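Local atomic coordinates of L-glyceraldehyde 3-phosphate reductase (Clostridium beijerinckii, PDB entry 6HG6), a protein that reduces aldehydes such as furfural, probably drawing hydride from the NADPH it binds, as a TIM-barrel member of the aldo-keto reductase superfamily. Residues P142-L146 with E147-M151; T155-S159 with G160-Y164; F50-D54 with N55-H59; G78-R82 with D83-T87. All blocks are in the same frame, centred on the assembly; numbering follows the deposited sequence. Where two conformers were deposited one is given.

Contact 1: P142-L146 with E147-M151; sequences PDTPL and EESMM
P145 and E148 meet at the N-terminal start of helix 146-158, one of the outer helices of the TIM barrel, with P145 in the N-cap position and the loop that follows strand 132-137 leading into it. The first turn is tied by backbone bonds. E148 N donates a hydrogen bond to P145 O at 3.0 Å, and S149 N leans on the same oxygen in a weak, longer bond. One residue on, M150 N reaches L146 O at 2.9 Å, a shorter bond of the same i to i-4 kind as the weak one before it.

Apolar packing runs on the side facing helix 172-184. L146 CG stands anti to the backbone N (chi1 -176°), which carries CD1 along the helix to M150 CG at 3.8 Å. The M150 chain folds back at its second and third torsions, and CE also comes beside L146 CD1, at 4.0 Å. Both side chains touch Y170, and M150 also lies against H137 of the neighbouring strand.

T144 covers another side of the turn. Its methyl CG2 sits over E148 CB at 3.9 Å, the two side chains crossing at about a right angle. The polar ends are held elsewhere: T144 OG1 is hydrogen-bonded to D141 OD2 and E148 OE2 to R113 N, while S149 OG, buried, is hydrogen-bonded to G111 O.

Water binds the loop to the turn. A single molecule donates to T144 O at 3.1 Å and to S149 OG at 2.7 Å, while T144 CG2 approaches the same hydroxyl oxygen to 3.6 Å.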
loop_
_atom_site.group_PDB
_atom_site.type_symbol
_atom_site.label_atom_id
_atom_site.label_comp_id
_atom_site.label_asym_id
_atom_site.label_seq_id
_atom_site.Cartn_x
_atom_site.Cartn_y
_atom_site.Cartn_z
ATOM N N PRO A 142 0.929 21.303 -3.836
ATOM C CA PRO A 142 0.311 22.574 -3.489
ATOM C C PRO A 142 0.496 23.633 -4.579
ATOM O O PRO A 142 -0.139 24.650 -4.474
ATOM C CB PRO A 142 0.996 22.952 -2.162
ATOM C CG PRO A 142 2.343 22.218 -2.224
ATOM C CD PRO A 142 2.044 20.926 -2.943
ATOM N N ASP A 143 1.316 23.374 -5.602
ATOM C CA ASP A 143 1.564 24.340 -6.705
ATOM C C ASP A 143 0.623 24.090 -7.895
ATOM O O ASP A 143 0.704 24.850 -8.859
ATOM C CB ASP A 143 3.047 24.348 -7.072
ATOM C CG ASP A 143 3.900 24.835 -5.898
ATOM O OD1 ASP A 143 3.629 25.950 -5.367
ATOM O OD2 ASP A 143 4.742 24.054 -5.424
ATOM N N THR A 144 -0.162 23.017 -7.884
ATOM C CA THR A 144 -1.218 22.758 -8.910
ATOM C C THR A 144 -2.551 22.863 -8.188
ATOM O O THR A 144 -2.704 22.286 -7.109
ATOM C CB THR A 144 -1.114 21.367 -9.530
ATOM O OG1 THR A 144 0.145 21.244 -10.191
ATOM C CG2 THR A 144 -2.213 21.058 -10.534
ATOM N N PRO A 145 -3.573 23.526 -8.759
ATOM C CA PRO A 145 -4.882 23.557 -8.110
ATOM C C PRO A 145 -5.351 22.117 -7.892
ATOM O O PRO A 145 -5.217 21.240 -8.758
ATOM C CB PRO A 145 -5.780 24.351 -9.080
ATOM C CG PRO A 145 -4.816 25.128 -9.917
ATOM C CD PRO A 145 -3.572 24.261 -10.033
ATOM N N LEU A 146 -5.853 21.852 -6.687
ATOM C CA LEU A 146 -6.330 20.506 -6.359
ATOM C C LEU A 146 -7.397 20.078 -7.372
ATOM O O LEU A 146 -7.414 18.922 -7.756
ATOM C CB LEU A 146 -6.885 20.523 -4.936
ATOM C CG LEU A 146 -7.343 19.163 -4.420
ATOM C CD1 LEU A 146 -6.247 18.113 -4.455
ATOM C CD2 LEU A 146 -7.862 19.312 -2.996
ATOM N N GLU A 147 -8.217 21.024 -7.816
ATOM C CA GLU A 147 -9.290 20.778 -8.820
ATOM C C GLU A 147 -8.707 20.176 -10.114
ATOM O O GLU A 147 -9.397 19.364 -10.765
ATOM C CB GLU A 147 -10.005 22.105 -9.065
ATOM C CG GLU A 147 -10.724 22.680 -7.840
ATOM C CD GLU A 147 -9.955 23.368 -6.705
ATOM O OE1 GLU A 147 -8.724 23.638 -6.838
ATOM O OE2 GLU A 147 -10.643 23.654 -5.654
ATOM N N GLU A 148 -7.503 20.587 -10.519
ATOM C CA GLU A 148 -6.840 20.072 -11.742
ATOM C C GLU A 148 -6.409 18.635 -11.526
ATOM O O GLU A 148 -6.659 17.809 -12.415
ATOM C CB GLU A 148 -5.690 20.959 -12.210
ATOM C CG GLU A 148 -4.987 20.375 -13.421
ATOM C CD GLU A 148 -3.922 21.281 -14.050
ATOM O OE1 GLU A 148 -3.927 22.519 -13.799
ATOM O OE2 GLU A 148 -3.093 20.742 -14.797
ATOM N N SER A 149 -5.733 18.322 -10.419
ATOM C CA SER A 149 -5.246 16.957 -10.137
ATOM C C SER A 149 -6.434 15.999 -9.968
ATOM O O SER A 149 -6.420 14.891 -10.515
ATOM C CB SER A 149 -4.330 16.940 -8.926
ATOM O OG SER A 149 -3.310 17.913 -9.045
ATOM N N MET A 150 -7.468 16.442 -9.279
ATOM C CA MET A 150 -8.642 15.578 -9.017
ATOM C C MET A 150 -9.441 15.388 -10.320
ATOM O O MET A 150 -9.889 14.259 -10.579
ATOM C CB MET A 150 -9.516 16.161 -7.899
ATOM C CG MET A 150 -8.823 16.170 -6.515
ATOM S SD MET A 150 -8.136 14.574 -5.979
ATOM C CE MET A 150 -6.424 14.688 -6.512
ATOM N N MET A 151 -9.556 16.409 -11.145
ATOM C CA MET A 151 -10.258 16.261 -12.454
ATOM C C MET A 151 -9.482 15.288 -13.344
ATOM O O MET A 151 -10.110 14.598 -14.156
ATOM C CB MET A 151 -10.463 17.618 -13.134
ATOM C CG MET A 151 -11.570 18.400 -12.491
ATOM S SD MET A 151 -11.890 19.998 -13.307
ATOM C CE MET A 151 -12.392 19.308 -14.885
HETATM O O HOH W 1 -2.959 19.246 -6.768
#

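Contact 2: T155-S159 with G160-Y164. With EDO (1,2-ethanediol), chain I.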
loop_
_atom_site.group_PDB
_atom_site.type_symbol
_atom_site.label_atom_id
_atom_site.label_comp_id
_atom_site.label_asym_id
_atom_site.label_seq_id
_atom_site.Cartn_x
_atom_site.Cartn_y
_atom_site.Cartn_z
ATOM N N THR A 155 -11.037 12.062 -15.027
ATOM C CA THR A 155 -10.898 11.743 -16.452
ATOM C C THR A 155 -10.436 10.286 -16.596
ATOM O O THR A 155 -10.985 9.591 -17.449
ATOM C CB THR A 155 -9.939 12.710 -17.135
ATOM O OG1 THR A 155 -10.555 14.003 -17.072
ATOM C CG2 THR A 155 -9.644 12.279 -18.545
ATOM N N ALA A 156 -9.484 9.841 -15.789
ATOM C CA ALA A 156 -9.007 8.446 -15.790
ATOM C C ALA A 156 -10.177 7.470 -15.563
ATOM O O ALA A 156 -10.348 6.512 -16.360
ATOM C CB ALA A 156 -7.949 8.260 -14.750
ATOM N N VAL A 157 -11.009 7.720 -14.555
ATOM C CA VAL A 157 -12.160 6.838 -14.262
ATOM C C VAL A 157 -13.193 6.941 -15.379
ATOM O O VAL A 157 -13.660 5.914 -15.880
ATOM C CB VAL A 157 -12.749 7.184 -12.888
ATOM C CG1 VAL A 157 -14.070 6.501 -12.708
ATOM C CG2 VAL A 157 -11.762 6.895 -11.769
ATOM N N LYS A 158 -13.573 8.146 -15.800
ATOM C CA LYS A 158 -14.656 8.306 -16.802
ATOM C C LYS A 158 -14.220 7.830 -18.185
ATOM O O LYS A 158 -15.116 7.547 -19.004
ATOM C CB LYS A 158 -15.146 9.753 -16.789
ATOM C CG LYS A 158 -15.684 10.160 -15.419
ATOM C CD LYS A 158 -16.833 9.312 -14.902
ATOM C CE LYS A 158 -17.048 9.602 -13.422
ATOM N NZ LYS A 158 -17.360 11.023 -13.185
ATOM N N SER A 159 -12.914 7.755 -18.440
ATOM C CA SER A 159 -12.320 7.258 -19.711
ATOM C C SER A 159 -12.136 5.735 -19.650
ATOM O O SER A 159 -11.548 5.164 -20.596
ATOM C CB SER A 159 -11.009 7.935 -20.027
ATOM O OG SER A 159 -9.961 7.449 -19.210
ATOM N N GLY A 160 -12.567 5.090 -18.563
ATOM C CA GLY A 160 -12.534 3.626 -18.438
ATOM C C GLY A 160 -11.129 3.083 -18.231
ATOM O O GLY A 160 -10.930 1.842 -18.415
ATOM N N LYS A 161 -10.207 3.938 -17.808
ATOM C CA LYS A 161 -8.803 3.545 -17.563
ATOM C C LYS A 161 -8.536 3.236 -16.091
ATOM O O LYS A 161 -7.436 2.675 -15.794
ATOM C CB LYS A 161 -7.891 4.615 -18.142
ATOM C CG LYS A 161 -7.879 4.623 -19.649
ATOM C CD LYS A 161 -7.108 5.773 -20.202
ATOM C CE LYS A 161 -7.094 5.738 -21.727
ATOM N NZ LYS A 161 -6.375 6.920 -22.236
ATOM N N ALA A 162 -9.487 3.545 -15.198
ATOM C CA ALA A 162 -9.390 3.272 -13.754
ATOM C C ALA A 162 -10.784 2.989 -13.231
ATOM O O ALA A 162 -11.709 3.641 -13.690
ATOM C CB ALA A 162 -8.775 4.432 -12.988
ATOM N N LEU A 163 -10.944 2.016 -12.344
ATOM C CA LEU A 163 -12.291 1.773 -11.759
ATOM C C LEU A 163 -12.557 2.772 -10.640
ATOM O O LEU A 163 -13.679 3.237 -10.529
ATOM C CB LEU A 163 -12.386 0.349 -11.239
ATOM C CG LEU A 163 -12.301 -0.708 -12.324
ATOM C CD1 LEU A 163 -12.526 -2.108 -11.776
ATOM C CD2 LEU A 163 -13.322 -0.431 -13.400
ATOM N N TYR A 164 -11.547 3.029 -9.825
ATOM C CA TYR A 164 -11.659 3.899 -8.646
ATOM C C TYR A 164 -10.475 4.840 -8.559
ATOM O O TYR A 164 -9.380 4.476 -9.019
ATOM C CB TYR A 164 -11.646 3.054 -7.384
ATOM C CG TYR A 164 -12.781 2.066 -7.208
ATOM C CD1 TYR A 164 -12.615 0.765 -7.627
ATOM C CD2 TYR A 164 -13.919 2.346 -6.464
ATOM C CE1 TYR A 164 -13.580 -0.205 -7.415
ATOM C CE2 TYR A 164 -14.901 1.378 -6.222
ATOM C CZ TYR A 164 -14.696 0.076 -6.662
ATOM O OH TYR A 164 -15.606 -0.905 -6.418
HETATM C C1 EDO I . -18.418 6.078 -18.342
HETATM O O1 EDO I . -17.357 6.258 -17.403
HETATM C C2 EDO I . -18.692 7.256 -19.207
HETATM O O2 EDO I . -17.568 8.076 -19.499
HETATM O O HOH W 2 -14.305 3.353 -14.487
#
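The V157 peptide takes G160 N from above its carbonyl plane, 61° out of it, with N to V157 O at 3.0 Å. The A156 carbonyl is met differently: K161 N arrives close to the line of the C=O bond, 3.0 Å from A156 O, and A162 N adds a weak bond to the same oxygen. With G160 at positive phi, the bonds K161 N to A156 O and G160 N to V157 O make a Schellman motif that ends helix 146-158 and turns the chain into strand 162-168 of the barrel, within a beta-alpha-beta unit.

Beyond the turn, V157 CA makes a CA-H...O contact with A162 O at 3.3 Å. V157 CG2 lies 4.1 Å from A162 CB. A water donates to both V157 O and A162 O, at 3.0 Å and 2.7 Å. K158 O accepts from both hydroxyls of an ethanediol, the nearer being O2 at 2.6 Å; the diol probably came from the crystallisation liquor.

K158 NZ pairs with D154 and K161 NZ with D121, so both charges are matched outside the turn. The turn itself is held by the backbone bonds of G160 and K161; the diol serves K158 O at the helix end, and the water bridges V157 O of the helix to A162 O of the strand.

Contact 3: F50-D54 with N55-H59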
loop_
_atom_site.group_PDB
_atom_site.type_symbol
_atom_site.label_atom_id
_atom_site.label_comp_id
_atom_site.label_asym_id
_atom_site.label_seq_id
_atom_site.Cartn_x
_atom_site.Cartn_y
_atom_site.Cartn_z
ATOM N N PHE A 50 3.009 -15.211 -6.976
ATOM C CA PHE A 50 2.291 -16.483 -6.853
ATOM C C PHE A 50 2.082 -16.770 -5.366
ATOM O O PHE A 50 0.976 -17.196 -4.977
ATOM C CB PHE A 50 3.061 -17.623 -7.515
ATOM C CG PHE A 50 3.274 -17.464 -9.002
ATOM C CD1 PHE A 50 2.454 -16.660 -9.776
ATOM C CD2 PHE A 50 4.204 -18.278 -9.637
ATOM C CE1 PHE A 50 2.664 -16.531 -11.145
ATOM C CE2 PHE A 50 4.384 -18.188 -11.007
ATOM C CZ PHE A 50 3.598 -17.339 -11.755
ATOM N N THR A 51 3.123 -16.603 -4.544
ATOM C CA THR A 51 3.005 -16.844 -3.088
ATOM C C THR A 51 1.950 -15.900 -2.509
ATOM O O THR A 51 1.097 -16.370 -1.765
ATOM C CB THR A 51 4.349 -16.684 -2.372
ATOM O OG1 THR A 51 5.239 -17.607 -2.996
ATOM C CG2 THR A 51 4.222 -16.958 -0.897
ATOM N N ALA A 52 1.961 -14.629 -2.891
ATOM C CA ALA A 52 1.023 -13.623 -2.380
ATOM C C ALA A 52 -0.415 -14.077 -2.696
ATOM O O ALA A 52 -1.247 -14.201 -1.781
ATOM C CB ALA A 52 1.309 -12.291 -2.991
ATOM N N PHE A 53 -0.682 -14.353 -3.965
ATOM C CA PHE A 53 -2.046 -14.716 -4.418
ATOM C C PHE A 53 -2.465 -16.044 -3.796
ATOM O O PHE A 53 -3.637 -16.179 -3.413
ATOM C CB PHE A 53 -2.120 -14.723 -5.943
ATOM C CG PHE A 53 -3.514 -14.866 -6.506
ATOM C CD1 PHE A 53 -4.492 -13.966 -6.142
ATOM C CD2 PHE A 53 -3.809 -15.842 -7.436
ATOM C CE1 PHE A 53 -5.802 -14.098 -6.619
ATOM C CE2 PHE A 53 -5.099 -15.977 -7.932
ATOM C CZ PHE A 53 -6.090 -15.099 -7.525
ATOM N N ASP A 54 -1.563 -17.023 -3.690
ATOM C CA ASP A 54 -1.907 -18.344 -3.126
ATOM C C ASP A 54 -2.351 -18.204 -1.669
ATOM O O ASP A 54 -2.995 -19.126 -1.191
ATOM C CB ASP A 54 -0.741 -19.325 -3.226
ATOM C CG ASP A 54 -0.549 -19.940 -4.599
ATOM O OD1 ASP A 54 -1.374 -19.710 -5.475
ATOM O OD2 ASP A 54 0.404 -20.749 -4.722
ATOM N N ASN A 55 -1.922 -17.130 -0.985
ATOM C CA ASN A 55 -2.226 -16.855 0.450
ATOM C C ASN A 55 -3.345 -15.819 0.577
ATOM O O ASN A 55 -3.557 -15.295 1.686
ATOM C CB ASN A 55 -0.952 -16.432 1.172
ATOM C CG ASN A 55 -0.076 -17.641 1.378
ATOM O OD1 ASN A 55 0.840 -17.901 0.592
ATOM N ND2 ASN A 55 -0.437 -18.469 2.322
ATOM N N GLY A 56 -4.041 -15.530 -0.525
ATOM C CA GLY A 56 -5.237 -14.667 -0.530
ATOM C C GLY A 56 -4.954 -13.211 -0.671
ATOM O O GLY A 56 -5.914 -12.435 -0.617
ATOM N N ILE A 57 -3.706 -12.815 -0.942
ATOM C CA ILE A 57 -3.384 -11.402 -1.225
ATOM C C ILE A 57 -3.845 -11.114 -2.656
ATOM O O ILE A 57 -3.229 -11.599 -3.617
ATOM C CB ILE A 57 -1.918 -11.058 -0.991
ATOM C CG1 ILE A 57 -1.576 -11.377 0.462
ATOM C CG2 ILE A 57 -1.729 -9.610 -1.304
ATOM C CD1 ILE A 57 -0.082 -11.330 0.756
ATOM N N THR A 58 -4.916 -10.331 -2.782
ATOM C CA THR A 58 -5.544 -10.061 -4.086
ATOM C C THR A 58 -5.143 -8.690 -4.599
ATOM O O THR A 58 -5.630 -8.307 -5.705
ATOM C CB THR A 58 -7.061 -10.156 -3.944
ATOM O OG1 THR A 58 -7.493 -9.260 -2.912
ATOM C CG2 THR A 58 -7.478 -11.559 -3.627
ATOM N N HIS A 59 -4.440 -7.917 -3.794
ATOM C CA HIS A 59 -4.118 -6.521 -4.147
ATOM C C HIS A 59 -2.616 -6.376 -4.327
ATOM O O HIS A 59 -1.871 -6.687 -3.385
ATOM C CB HIS A 59 -4.717 -5.565 -3.143
ATOM C CG HIS A 59 -4.321 -4.160 -3.383
ATOM N ND1 HIS A 59 -4.183 -3.653 -4.692
ATOM C CD2 HIS A 59 -4.091 -3.130 -2.540
ATOM C CE1 HIS A 59 -3.833 -2.372 -4.596
ATOM N NE2 HIS A 59 -3.809 -2.018 -3.303
#
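A Schellman motif ends helix 42-54 here, and A52 and I57 carry its outer bond. I57 N donates to A52 O at 2.9 Å, while inside that bond G56 N reaches F53 O at 3.0 Å. G56, with phi +87°, is the C-prime residue that reverses the chain. A52 O is gripped twice: N55 N also donates to it, and the two donors come from opposite faces of its carbonyl plane. The same N55 N has a further, weak bond to T51 O.

The hydrophobic pair typical of such a helix end is A52 and I57. A52 CB lies 4.0 Å from I57 CB, and I57 CG1, beside its own backbone N (chi1 -58°), keeps the chain folded over the A52 carbonyl, with I57 CD1 4.1 Å from A52 CB. This is the helix-to-strand return of a TIM barrel: helix 42-54 packs outside, and strand 59-61 begins just after the turn. Around I57 lie I28 and F30 of strand 28-31 and I305 of helix 302-308, a helix that T51 also touches.

F53 presents an edge to I57 O. Its CG is anti to the backbone N (chi1 -171°), which lets CD1 meet I57 O in the plane of the ring at 3.7 Å. The alpha carbon of F53 makes a CA-H...O contact with that oxygen, 3.4 Å from CA to I57 O. I57 O is buried and finds no conventional hydrogen-bond partner in the model, so these C-H groups are its close company. Farther along, F53 CE1 comes within 4.3 Å of T58 CG2, and the F53 ring also meets that of Y88.

Contact 4: G78-R82 with D83-T87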
loop_
_atom_site.group_PDB
_atom_site.type_symbol
_atom_site.label_atom_id
_atom_site.label_comp_id
_atom_site.label_asym_id
_atom_site.label_seq_id
_atom_site.Cartn_x
_atom_site.Cartn_y
_atom_site.Cartn_z
ATOM N N GLY A 78 3.754 -6.580 -15.723
ATOM C CA GLY A 78 3.075 -6.788 -17.012
ATOM C C GLY A 78 3.428 -8.147 -17.584
ATOM O O GLY A 78 2.563 -8.829 -18.131
ATOM N N ARG A 79 4.694 -8.537 -17.494
ATOM C CA ARG A 79 5.156 -9.840 -17.990
ATOM C C ARG A 79 4.564 -10.958 -17.126
ATOM O O ARG A 79 4.204 -12.010 -17.673
ATOM C CB ARG A 79 6.677 -9.903 -18.010
ATOM C CG ARG A 79 7.211 -11.162 -18.650
ATOM C CD ARG A 79 8.741 -11.094 -18.624
ATOM N NE ARG A 79 9.320 -12.342 -19.055
ATOM C CZ ARG A 79 10.603 -12.671 -18.862
ATOM N NH1 ARG A 79 11.422 -11.841 -18.222
ATOM N NH2 ARG A 79 11.039 -13.847 -19.282
ATOM N N ILE A 80 4.493 -10.771 -15.817
ATOM C CA ILE A 80 3.927 -11.822 -14.939
ATOM C C ILE A 80 2.430 -12.001 -15.286
ATOM O O ILE A 80 1.944 -13.172 -15.346
ATOM C CB ILE A 80 4.189 -11.426 -13.487
ATOM C CG1 ILE A 80 5.696 -11.486 -13.191
ATOM C CG2 ILE A 80 3.384 -12.345 -12.554
ATOM C CD1 ILE A 80 6.079 -10.772 -11.935
ATOM N N LEU A 81 1.746 -10.902 -15.542
ATOM C CA LEU A 81 0.320 -10.940 -15.967
ATOM C C LEU A 81 0.200 -11.700 -17.280
ATOM O O LEU A 81 -0.507 -12.724 -17.320
ATOM C CB LEU A 81 -0.237 -9.527 -16.116
ATOM C CG LEU A 81 -0.545 -8.852 -14.801
ATOM C CD1 LEU A 81 -0.686 -7.363 -15.021
ATOM C CD2 LEU A 81 -1.791 -9.466 -14.166
ATOM N N ARG A 82 0.982 -11.315 -18.276
ATOM C CA ARG A 82 0.911 -11.941 -19.612
ATOM C C ARG A 82 1.194 -13.441 -19.490
ATOM O O ARG A 82 0.526 -14.242 -20.161
ATOM C CB ARG A 82 1.909 -11.191 -20.506
ATOM C CG ARG A 82 2.093 -11.678 -21.929
ATOM C CD ARG A 82 2.722 -10.584 -22.804
ATOM N NE ARG A 82 3.811 -9.802 -22.195
ATOM C CZ ARG A 82 3.728 -8.531 -21.723
ATOM N NH1 ARG A 82 4.793 -7.972 -21.175
ATOM N NH2 ARG A 82 2.609 -7.815 -21.779
ATOM N N ASP A 83 2.199 -13.828 -18.712
ATOM C CA ASP A 83 2.676 -15.219 -18.701
ATOM C C ASP A 83 1.805 -16.118 -17.818
ATOM O O ASP A 83 1.706 -17.301 -18.132
ATOM C CB ASP A 83 4.110 -15.274 -18.183
ATOM C CG ASP A 83 5.156 -14.726 -19.143
ATOM O OD1 ASP A 83 4.763 -14.338 -20.284
ATOM O OD2 ASP A 83 6.383 -14.713 -18.735
ATOM N N ASP A 84 1.237 -15.598 -16.739
ATOM C CA ASP A 84 0.589 -16.488 -15.749
ATOM C C ASP A 84 -0.608 -15.867 -15.037
ATOM O O ASP A 84 -1.507 -16.639 -14.697
ATOM C CB ASP A 84 1.607 -16.877 -14.682
ATOM C CG ASP A 84 2.632 -17.889 -15.182
ATOM O OD1 ASP A 84 2.248 -19.121 -15.345
ATOM O OD2 ASP A 84 3.802 -17.443 -15.460
ATOM N N LEU A 85 -0.572 -14.597 -14.672
ATOM C CA LEU A 85 -1.624 -14.067 -13.765
ATOM C C LEU A 85 -2.810 -13.452 -14.505
ATOM O O LEU A 85 -3.826 -13.249 -13.815
ATOM C CB LEU A 85 -1.040 -13.009 -12.841
ATOM C CG LEU A 85 -0.323 -13.476 -11.595
ATOM C CD1 LEU A 85 -0.077 -12.249 -10.721
ATOM C CD2 LEU A 85 -1.115 -14.538 -10.848
ATOM N N ALA A 86 -2.706 -13.152 -15.808
ATOM C CA ALA A 86 -3.814 -12.517 -16.574
ATOM C C ALA A 86 -5.086 -13.369 -16.422
ATOM O O ALA A 86 -6.180 -12.779 -16.413
ATOM C CB ALA A 86 -3.453 -12.331 -18.032
ATOM N N THR A 87 -4.943 -14.682 -16.314
ATOM C CA THR A 87 -6.035 -15.652 -16.092
ATOM C C THR A 87 -6.903 -15.199 -14.899
ATOM O O THR A 87 -8.140 -15.461 -14.852
ATOM C CB THR A 87 -5.395 -17.002 -15.753
ATOM O OG1 THR A 87 -4.569 -17.342 -16.874
ATOM C CG2 THR A 87 -6.381 -18.104 -15.453
HETATM O O HOH W 3 5.607 -12.077 -21.907
#
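L85 N and D84 N both donate to I80 O, at 3.0 Å and 2.9 Å from opposite faces of its plane, so the helix widens into a pi-type turn as it nears its end; A86 N then reaches five residues back to L81 O at 2.7 Å.

The side chains follow the two sides of the helix. Inward, I80 CG2 and L85 CD1 lie 3.9 Å apart, their chains side by side and pointing the same way, while L81 CD2 sits the same distance from L85 CB. Outward, R79 runs extended from CG to NE. Its CG passes 3.6 Å from D83 OD2, and the salt bridge from R79 NE to D83 OD2 is long, at 3.8 Å, with the guanidinium and carboxylate planes 88° apart. R82 engages the other oxygen of D83 through a water, which accepts from R82 NE at 2.9 Å and donates to D83 OD1. The R82 chain bends at its third torsion (chi3 41°), bringing one face of the guanidinium to G78 O, which lies off-centre toward its rim.

Helix 72-85 belongs to the beta-alpha-beta unit between strands 59-61 and 93-98. It packs against helix 42-54, where I80 and D83 touch Y42, R79 makes a cation-pi contact with the Y42 ring, and D84 meets F50.

Contact 3 is the buried one, a helix end close to the barrel wall, while contacts 1, 2 and 4 are only partly buried on the outer helices. Contacts 1 and 2 share helix 146-158, its start and its finish, with centres about 17 Å apart; the start is held by first-turn backbone bonds and a water that ties the loop to S149, the finish by a Schellman motif. Contact 3 ends its helix by that same motif; both add apolar packing, but contact 2 also takes up a water and an ethanediol at its partly exposed end. Contact 4, the one with a salt bridge across its segments, adds a pi-type turn. It touches contact 3 directly, F50 CZ meeting D84 CB at 3.6 Å.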